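Local coordinates for protein putative mandelate racemase (Zymomonas mobilis, PDB 2OX4) that binds a magnesium ion and is probably a lyase of the enolase superfamily, perhaps a dehydratase, at residues 211-217 with 236-242; 262-267 with 283-289; 312-318 with 337-342. All blocks are in the same frame, centred on the assembly; numbering follows the deposited sequence.

From the N terminus, the chain first builds most of an antiparallel sheet and then enters the barrel domain. Contact 1 closes the loop that runs from strand 211-215 through helix 222-232 to strand 237-241. Contact 2 does the same for strands 263-265 and 286-287, across helix 271-280. Contact 3 brings 337-342 back to 312-318 after helix 322-333. The three follow in series; none nests in or crosses another. They belong to one curved sheet. Strand 237-241 pairs with 263-265, and 286-287 with 313-314, so contact 2 sits between the other two. Contacts 1 and 2 share the magnesium ion, and Gln288 joins contact 2 to Gln315 of contact 3.

Contact 1. Residues 211-217 with 236-242; sequences DIIVENH and NIFFYEE. With MG (magnesium ion), chain O.
Glu215 and Glu241 end neighbouring parallel strands of the (beta/alpha)7beta barrel of the enolase superfamily, and both bind its magnesium ion. Helix 222-232 joins the strands in a beta-alpha-beta crossover. Glu215 OE1 lies 2.2 Å from magnesium, and Glu241 OE2 lies 2.1 Å from it. The two carboxylate planes are turned 58° apart. The Glu215 chain bends at chi2 (81°), which brings its OE2 close to Glu241 CG; the Glu241 chain runs extended. The shared cation probably offsets the repulsion between these acids. Glu267 and waters 2, 3 and 4 complete the metal site, and Lys166 pairs with Glu241 OE1.

The backbones are held by Phe238 N to Ile212 O, Val214 N to Phe239 O, Glu241 N to Val214 O and Asn216 N to Glu241 O. On the glutamates' face of the sheet, Ile213 CG1 sits over the Phe239 ring in a CH-pi contact, 4.0 Å from the ring centroid. Val214 and Tyr240 point to the helix side. There Val214 CG1 lies 3.9 Å from Tyr240 CE1, and the Asn216 amide, its OD1 bonded to Thr220 OG1, stands almost perpendicular to the tyrosine ring. Tyr240 OH donates to Ala225 O in helix 222-232. With an alanine at Tyr240, a gap would probably open beside Val214 CG1 and the hydroxyl that donates to Ala225 O would be lost.

At the far end, the Asp211 carboxylate stacks on the Phe238 ring with the planes 25° apart, Asp211 CG being 3.4 Å from Phe238 CD1. Its OD2 forms a salt bridge with Arg127. Water 1 takes a bond from Ile212 N and donates to Asp211 OD1 and to Asn236 O, the latter at 2.6 Å.

Contact 2. Residues 262-267 with 283-289; sequences PLASGE and SIDVIQP. With MG (magnesium ion), chain O.
Gln288 folds over the end of strand 263-265 from just past the end of strand 286-287. Its CB lies 3.8 Å from Ser265 O, and CG passes a little farther from the same oxygen. CD rests on the methyl of Ala264, 3.7 Å from its CB. At the tip the amide divides its work. OE1 lies 2.8 Å from water 5, which accepts from Glu267 N. NE2 donates to Gln315 OE1 and weakly to Glu241 OE1. With CG beside the backbone N (chi1 -57°) and the chain extended beyond it, the amide reaches the metal site.

The backbones pair in parallel, Ala264 beside Val286 and Ser265 beside Ile287. Leu263 O accepts from both Asp285 N and Val286 N. Asp285 OD1 uses its anti lone pair to take Leu263 N at 2.9 Å, and Lys256 also pairs with this oxygen. Beyond the strand, Gly266 CA comes within 4.0 Å of Gln288 CA. Gly266 packs its backbone directly against that of Gln288, where a CB would clash.

The next residue, Glu267, binds magnesium through OE1 at 2.1 Å. Its OE2 is bonded to water 3 and to Tyr44. Gln288 thus acts from the second shell: its NE2 meets the metal ligand Glu241, and its OE1 shares water 5 with Glu267, which is consistent with a role in holding two ligands in position.

Contact 3. Residues 312-318 with 337-342; sequences VTVQAHV and NFCIHE
Asn337 and Val314 meet in the close-fitting half of this contact. Asn337 ND2 donates to Val312 O at 3.0 Å, with Val312 O near the amide plane and the N-H pointing almost straight at it (168°). The same nitrogen also bonds Ala304 O in helix 296-309. Asn337 CG stands between the backbone N and the carbonyl carbon (chi1 56°), which turns the amide across Val314 CG2. Cys339 N gives a straight bond to Val314 O, while the bond from Val314 N to Asn337 O is bent and weak. Cys339 CB reaches Thr313 OG1 at 3.4 Å. Gln315 CG presses on Ile340 O at 3.0 Å, and this buried oxygen has no polar partner.

These segments form the seam between the seventh and eighth strands of the (beta/alpha)7beta barrel; strand 341-344 then pairs with strand 126-131 to close it. Only Val314 and Phe338 make a backbone bridge. Past Ile340 the chains stand farther apart, and waters fill in.

Water 7 donates to Ala316 O and accepts from Glu342 N, 2.8 Å away. Water 6 accepts from Gln315 NE2 and donates to Glu342 OE1. Gln315 NE2 also gives a nearly straight bond to Ala316 O, from above its carbonyl plane, so its amide is fixed at that end; Gln315 OE1 is held by Tyr129 and Gln288. A direct bond also crosses here: Val318 N donates to Glu342 OE1 at 3.2 Å, from above the carboxylate plane. Glu342 OE2 is taken by Lys166 and Ser131. His317 CD2 lies 3.7 Å from Glu342 OE1, and its ND1 bonds Asp290, a pairing that recalls the His-Asp dyad of mandelate racemase. Farther along, Val318 CG2 meets His341 CE1 at 3.9 Å.

Contact 1. Residues 211-217 with 236-242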
# COMPACT_ATOMS: atom_id res chain seq x y z
N ASP C 211 1.24 -39.07 -0.62
CA ASP C 211 1.45 -37.70 -1.06
C ASP C 211 2.75 -37.52 -1.83
O ASP C 211 3.74 -38.21 -1.57
CB ASP C 211 1.36 -36.75 0.13
CG ASP C 211 -0.06 -36.60 0.63
OD1 ASP C 211 -0.96 -36.27 -0.18
OD2 ASP C 211 -0.28 -36.82 1.83
N ILE C 212 2.73 -36.59 -2.78
CA ILE C 212 3.88 -36.31 -3.63
C ILE C 212 4.24 -34.84 -3.45
O ILE C 212 3.41 -33.96 -3.70
CB ILE C 212 3.56 -36.58 -5.12
CG1 ILE C 212 3.10 -38.03 -5.34
CG2 ILE C 212 4.78 -36.24 -5.99
CD1 ILE C 212 2.49 -38.29 -6.74
N ILE C 213 5.47 -34.60 -3.02
CA ILE C 213 6.05 -33.26 -2.95
C ILE C 213 6.99 -33.08 -4.14
O ILE C 213 7.81 -33.96 -4.43
CB ILE C 213 6.84 -33.10 -1.63
CG1 ILE C 213 5.91 -33.29 -0.43
CG2 ILE C 213 7.60 -31.76 -1.60
CD1 ILE C 213 6.62 -33.80 0.81
N VAL C 214 6.87 -31.96 -4.84
CA VAL C 214 7.75 -31.66 -5.95
C VAL C 214 8.82 -30.63 -5.56
O VAL C 214 8.49 -29.54 -5.09
CB VAL C 214 6.94 -31.23 -7.21
CG1 VAL C 214 7.88 -30.71 -8.31
CG2 VAL C 214 6.09 -32.43 -7.73
N GLU C 215 10.08 -30.99 -5.76
CA GLU C 215 11.25 -30.21 -5.34
C GLU C 215 11.92 -29.61 -6.57
O GLU C 215 12.39 -30.35 -7.45
CB GLU C 215 12.20 -31.17 -4.59
CG GLU C 215 13.68 -30.83 -4.57
CD GLU C 215 14.04 -29.81 -3.51
OE1 GLU C 215 14.55 -30.19 -2.44
OE2 GLU C 215 13.82 -28.60 -3.76
N ASN C 216 11.97 -28.27 -6.67
CA ASN C 216 12.68 -27.62 -7.79
C ASN C 216 14.15 -27.25 -7.54
O ASN C 216 14.87 -26.87 -8.48
CB ASN C 216 11.90 -26.39 -8.31
CG ASN C 216 10.69 -26.75 -9.17
OD1 ASN C 216 10.09 -25.88 -9.82
ND2 ASN C 216 10.32 -28.02 -9.18
N HIS C 217 14.59 -27.34 -6.28
CA HIS C 217 15.99 -27.07 -5.90
C HIS C 217 16.49 -25.67 -6.25
O HIS C 217 17.70 -25.46 -6.42
CB HIS C 217 16.95 -28.12 -6.51
CG HIS C 217 17.19 -29.31 -5.63
ND1 HIS C 217 16.88 -30.60 -6.03
CD2 HIS C 217 17.70 -29.42 -4.38
CE1 HIS C 217 17.19 -31.44 -5.06
NE2 HIS C 217 17.69 -30.75 -4.05
N ASN C 236 -2.53 -33.47 -7.77
CA ASN C 236 -2.63 -33.27 -6.32
C ASN C 236 -1.26 -33.24 -5.63
O ASN C 236 -0.89 -34.15 -4.88
CB ASN C 236 -3.57 -34.31 -5.67
CG ASN C 236 -3.79 -34.07 -4.18
OD1 ASN C 236 -3.80 -35.02 -3.38
ND2 ASN C 236 -3.96 -32.81 -3.79
N ILE C 237 -0.50 -32.18 -5.90
CA ILE C 237 0.84 -32.03 -5.34
C ILE C 237 0.72 -31.50 -3.92
O ILE C 237 0.02 -30.52 -3.68
CB ILE C 237 1.68 -31.07 -6.24
CG1 ILE C 237 1.72 -31.59 -7.68
CG2 ILE C 237 3.09 -30.85 -5.68
CD1 ILE C 237 2.23 -33.02 -7.81
N PHE C 238 1.38 -32.16 -2.97
CA PHE C 238 1.22 -31.87 -1.55
C PHE C 238 1.79 -30.47 -1.25
O PHE C 238 1.11 -29.62 -0.68
CB PHE C 238 1.98 -32.93 -0.74
CG PHE C 238 1.61 -32.98 0.70
CD1 PHE C 238 0.29 -33.26 1.09
CD2 PHE C 238 2.56 -32.77 1.68
CE1 PHE C 238 -0.05 -33.31 2.43
CE2 PHE C 238 2.22 -32.81 3.04
CZ PHE C 238 0.92 -33.09 3.42
N PHE C 239 3.04 -30.26 -1.64
CA PHE C 239 3.59 -28.91 -1.74
C PHE C 239 4.74 -28.86 -2.73
O PHE C 239 5.18 -29.90 -3.23
CB PHE C 239 3.92 -28.28 -0.36
CG PHE C 239 4.88 -29.05 0.52
CD1 PHE C 239 6.25 -29.04 0.27
CD2 PHE C 239 4.42 -29.73 1.65
CE1 PHE C 239 7.15 -29.71 1.11
CE2 PHE C 239 5.31 -30.41 2.49
CZ PHE C 239 6.68 -30.40 2.21
N TYR C 240 5.22 -27.65 -3.01
CA TYR C 240 6.05 -27.35 -4.17
C TYR C 240 7.18 -26.51 -3.62
O TYR C 240 6.96 -25.38 -3.15
CB TYR C 240 5.18 -26.54 -5.15
CG TYR C 240 5.72 -26.29 -6.56
CD1 TYR C 240 6.63 -27.15 -7.17
CD2 TYR C 240 5.25 -25.19 -7.29
CE1 TYR C 240 7.09 -26.90 -8.49
CE2 TYR C 240 5.69 -24.93 -8.59
CZ TYR C 240 6.61 -25.79 -9.18
OH TYR C 240 7.03 -25.52 -10.46
N GLU C 241 8.39 -27.08 -3.64
CA GLU C 241 9.51 -26.61 -2.79
C GLU C 241 10.60 -25.89 -3.60
O GLU C 241 11.01 -26.37 -4.67
CB GLU C 241 10.12 -27.79 -2.01
CG GLU C 241 11.49 -27.47 -1.41
CD GLU C 241 12.10 -28.60 -0.59
OE1 GLU C 241 11.37 -29.56 -0.26
OE2 GLU C 241 13.31 -28.51 -0.26
N GLU C 242 11.07 -24.77 -3.06
CA GLU C 242 12.20 -24.00 -3.60
C GLU C 242 12.07 -23.72 -5.10
O GLU C 242 12.87 -24.18 -5.91
CB GLU C 242 13.54 -24.66 -3.27
CG GLU C 242 14.01 -24.41 -1.83
CD GLU C 242 15.51 -24.13 -1.77
OE1 GLU C 242 16.29 -25.06 -2.07
OE2 GLU C 242 15.91 -22.99 -1.43
MG MG O . 15.30 -28.91 -0.76
O HOH W 1 -0.00 -35.41 -2.78
O HOH W 2 15.57 -27.42 -2.38
O HOH W 3 17.54 -29.52 -1.21
O HOH W 4 15.49 -30.54 0.55

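Contact 2. Residues 262-267 with 283-289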
# COMPACT_ATOMS: atom_id res chain seq x y z
N PRO C 262 0.31 -25.49 -2.63
CA PRO C 262 1.04 -24.88 -1.50
C PRO C 262 2.54 -24.80 -1.74
O PRO C 262 3.14 -25.71 -2.31
CB PRO C 262 0.76 -25.83 -0.32
CG PRO C 262 -0.57 -26.49 -0.70
CD PRO C 262 -0.48 -26.66 -2.21
N LEU C 263 3.13 -23.69 -1.30
CA LEU C 263 4.56 -23.43 -1.53
C LEU C 263 5.38 -23.71 -0.28
O LEU C 263 4.95 -23.43 0.85
CB LEU C 263 4.79 -21.99 -2.00
CG LEU C 263 4.08 -21.58 -3.29
CD1 LEU C 263 4.53 -20.16 -3.70
CD2 LEU C 263 4.39 -22.59 -4.40
N ALA C 264 6.58 -24.24 -0.49
CA ALA C 264 7.52 -24.50 0.61
C ALA C 264 8.91 -23.93 0.34
O ALA C 264 9.38 -23.90 -0.81
CB ALA C 264 7.64 -26.00 0.86
N SER C 265 9.58 -23.50 1.41
CA SER C 265 10.95 -22.99 1.29
C SER C 265 11.56 -22.85 2.68
O SER C 265 10.85 -22.68 3.65
CB SER C 265 10.95 -21.61 0.64
OG SER C 265 12.28 -21.24 0.31
N GLY C 266 12.89 -22.91 2.76
CA GLY C 266 13.52 -22.57 4.01
C GLY C 266 14.96 -22.94 4.16
O GLY C 266 15.63 -22.39 5.02
N GLU C 267 15.45 -23.91 3.38
CA GLU C 267 16.82 -24.35 3.59
C GLU C 267 17.83 -23.27 3.21
O GLU C 267 18.96 -23.31 3.68
CB GLU C 267 17.12 -25.65 2.83
CG GLU C 267 17.17 -25.50 1.32
CD GLU C 267 17.10 -26.84 0.64
OE1 GLU C 267 15.97 -27.36 0.50
OE2 GLU C 267 18.16 -27.37 0.27
N SER C 283 3.67 -15.84 1.78
CA SER C 283 3.95 -16.50 0.52
C SER C 283 4.41 -17.96 0.66
O SER C 283 4.48 -18.66 -0.34
CB SER C 283 4.99 -15.70 -0.28
OG SER C 283 6.17 -15.54 0.48
N ILE C 284 4.77 -18.37 1.88
CA ILE C 284 5.20 -19.77 2.15
C ILE C 284 4.15 -20.45 3.04
O ILE C 284 3.78 -19.92 4.11
CB ILE C 284 6.57 -19.84 2.89
CG1 ILE C 284 7.69 -19.18 2.07
CG2 ILE C 284 6.98 -21.28 3.11
CD1 ILE C 284 9.03 -19.13 2.79
N ASP C 285 3.68 -21.62 2.60
CA ASP C 285 2.71 -22.42 3.36
C ASP C 285 3.39 -23.38 4.34
O ASP C 285 2.86 -23.68 5.42
CB ASP C 285 1.82 -23.19 2.38
CG ASP C 285 1.02 -22.24 1.49
OD1 ASP C 285 1.34 -22.13 0.29
OD2 ASP C 285 0.13 -21.55 2.03
N VAL C 286 4.56 -23.88 3.95
CA VAL C 286 5.32 -24.82 4.79
C VAL C 286 6.75 -24.34 4.79
O VAL C 286 7.41 -24.34 3.75
CB VAL C 286 5.26 -26.28 4.24
CG1 VAL C 286 6.12 -27.23 5.11
CG2 VAL C 286 3.80 -26.79 4.16
N ILE C 287 7.22 -23.86 5.94
CA ILE C 287 8.60 -23.38 6.02
C ILE C 287 9.54 -24.52 6.36
O ILE C 287 9.17 -25.44 7.10
CB ILE C 287 8.79 -22.24 7.04
CG1 ILE C 287 8.22 -22.63 8.41
CG2 ILE C 287 8.18 -20.91 6.50
CD1 ILE C 287 8.83 -21.84 9.56
N GLN C 288 10.75 -24.44 5.83
CA GLN C 288 11.70 -25.55 5.95
C GLN C 288 13.06 -25.11 6.48
O GLN C 288 14.08 -25.38 5.84
CB GLN C 288 11.86 -26.27 4.59
CG GLN C 288 10.53 -26.81 3.99
CD GLN C 288 10.68 -27.19 2.52
OE1 GLN C 288 11.17 -26.41 1.73
NE2 GLN C 288 10.25 -28.40 2.17
N PRO C 289 13.09 -24.46 7.67
CA PRO C 289 14.39 -24.05 8.19
C PRO C 289 15.22 -25.29 8.49
O PRO C 289 14.65 -26.34 8.86
CB PRO C 289 14.03 -23.33 9.49
CG PRO C 289 12.73 -23.88 9.89
CD PRO C 289 12.01 -24.17 8.62
MG MG O . 15.30 -28.91 -0.76
O HOH W 5 13.85 -25.59 1.46
O HOH W 3 17.54 -29.52 -1.21
O HOH W 2 15.57 -27.42 -2.38
O HOH W 4 15.49 -30.54 0.55

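Contact 3. Residues 312-318 with 337-342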
# COMPACT_ATOMS: atom_id res chain seq x y z
N VAL C 312 1.12 -21.11 9.15
CA VAL C 312 2.16 -21.73 8.35
C VAL C 312 2.66 -22.90 9.18
O VAL C 312 2.74 -22.80 10.41
CB VAL C 312 3.31 -20.72 8.08
CG1 VAL C 312 4.52 -21.39 7.44
CG2 VAL C 312 2.83 -19.56 7.19
N THR C 313 2.96 -24.02 8.53
CA THR C 313 3.48 -25.16 9.29
C THR C 313 4.92 -25.44 8.91
O THR C 313 5.46 -24.77 8.04
CB THR C 313 2.59 -26.41 9.13
OG1 THR C 313 2.56 -26.81 7.76
CG2 THR C 313 1.18 -26.13 9.63
N VAL C 314 5.54 -26.41 9.59
CA VAL C 314 6.99 -26.52 9.58
C VAL C 314 7.42 -27.94 9.21
O VAL C 314 6.88 -28.92 9.73
CB VAL C 314 7.61 -26.14 10.95
CG1 VAL C 314 9.13 -26.09 10.85
CG2 VAL C 314 7.05 -24.79 11.44
N GLN C 315 8.38 -28.04 8.31
CA GLN C 315 9.13 -29.29 8.12
C GLN C 315 10.61 -28.93 8.16
O GLN C 315 11.08 -28.25 7.26
CB GLN C 315 8.80 -29.90 6.73
CG GLN C 315 9.78 -31.03 6.27
CD GLN C 315 10.46 -30.72 4.95
OE1 GLN C 315 9.81 -30.69 3.89
NE2 GLN C 315 11.76 -30.49 4.99
N ALA C 316 11.34 -29.37 9.18
CA ALA C 316 12.77 -29.07 9.23
C ALA C 316 13.42 -29.60 7.95
O ALA C 316 13.12 -30.72 7.51
CB ALA C 316 13.42 -29.68 10.45
N HIS C 317 14.29 -28.80 7.36
CA HIS C 317 15.18 -29.33 6.33
C HIS C 317 16.24 -30.19 6.99
O HIS C 317 16.93 -29.73 7.91
CB HIS C 317 15.84 -28.20 5.55
CG HIS C 317 16.87 -28.68 4.58
ND1 HIS C 317 18.22 -28.66 4.87
CD2 HIS C 317 16.75 -29.19 3.33
CE1 HIS C 317 18.89 -29.14 3.84
NE2 HIS C 317 18.02 -29.47 2.89
N VAL C 318 16.36 -31.43 6.53
CA VAL C 318 17.31 -32.36 7.13
C VAL C 318 18.10 -33.04 6.03
O VAL C 318 17.53 -33.77 5.21
CB VAL C 318 16.60 -33.44 7.99
CG1 VAL C 318 17.64 -34.33 8.69
CG2 VAL C 318 15.71 -32.79 9.04
N ASN C 337 2.94 -26.60 15.30
CA ASN C 337 2.67 -26.43 13.87
C ASN C 337 3.61 -27.26 12.98
O ASN C 337 4.18 -26.77 12.03
CB ASN C 337 2.63 -24.93 13.45
CG ASN C 337 3.92 -24.16 13.81
OD1 ASN C 337 4.59 -24.46 14.79
ND2 ASN C 337 4.25 -23.13 13.00
N PHE C 338 3.75 -28.54 13.31
CA PHE C 338 4.58 -29.45 12.53
C PHE C 338 3.79 -30.02 11.35
O PHE C 338 2.63 -30.41 11.51
CB PHE C 338 5.06 -30.60 13.45
CG PHE C 338 5.66 -31.78 12.73
CD1 PHE C 338 6.94 -31.71 12.20
CD2 PHE C 338 4.95 -32.97 12.61
CE1 PHE C 338 7.51 -32.81 11.55
CE2 PHE C 338 5.50 -34.08 11.96
CZ PHE C 338 6.78 -33.99 11.43
N CYS C 339 4.41 -30.09 10.17
CA CYS C 339 3.78 -30.66 8.97
C CYS C 339 4.18 -32.14 8.77
O CYS C 339 3.33 -33.05 8.83
CB CYS C 339 4.18 -29.84 7.72
SG CYS C 339 3.52 -30.53 6.19
N ILE C 340 5.46 -32.37 8.55
CA ILE C 340 5.98 -33.68 8.11
C ILE C 340 7.51 -33.65 8.26
O ILE C 340 8.11 -32.57 8.30
CB ILE C 340 5.53 -34.02 6.66
CG1 ILE C 340 5.73 -35.51 6.35
CG2 ILE C 340 6.18 -33.08 5.63
CD1 ILE C 340 5.09 -35.95 5.04
N HIS C 341 8.12 -34.82 8.39
CA HIS C 341 9.58 -34.91 8.55
C HIS C 341 10.26 -35.44 7.27
O HIS C 341 9.81 -36.42 6.67
CB HIS C 341 9.95 -35.80 9.75
CG HIS C 341 11.43 -35.96 9.93
ND1 HIS C 341 12.17 -35.12 10.74
CD2 HIS C 341 12.31 -36.83 9.39
CE1 HIS C 341 13.44 -35.48 10.69
NE2 HIS C 341 13.55 -36.52 9.88
N GLU C 342 11.33 -34.78 6.86
CA GLU C 342 12.09 -35.17 5.68
C GLU C 342 13.11 -36.24 6.06
O GLU C 342 13.98 -36.01 6.91
CB GLU C 342 12.85 -33.97 5.12
CG GLU C 342 13.72 -34.35 3.94
CD GLU C 342 14.42 -33.16 3.30
OE1 GLU C 342 14.65 -32.13 3.97
OE2 GLU C 342 14.76 -33.29 2.11
O HOH W 6 13.47 -29.77 2.75
O HOH W 7 12.25 -32.85 8.66
O HOH W 8 17.00 -36.65 6.54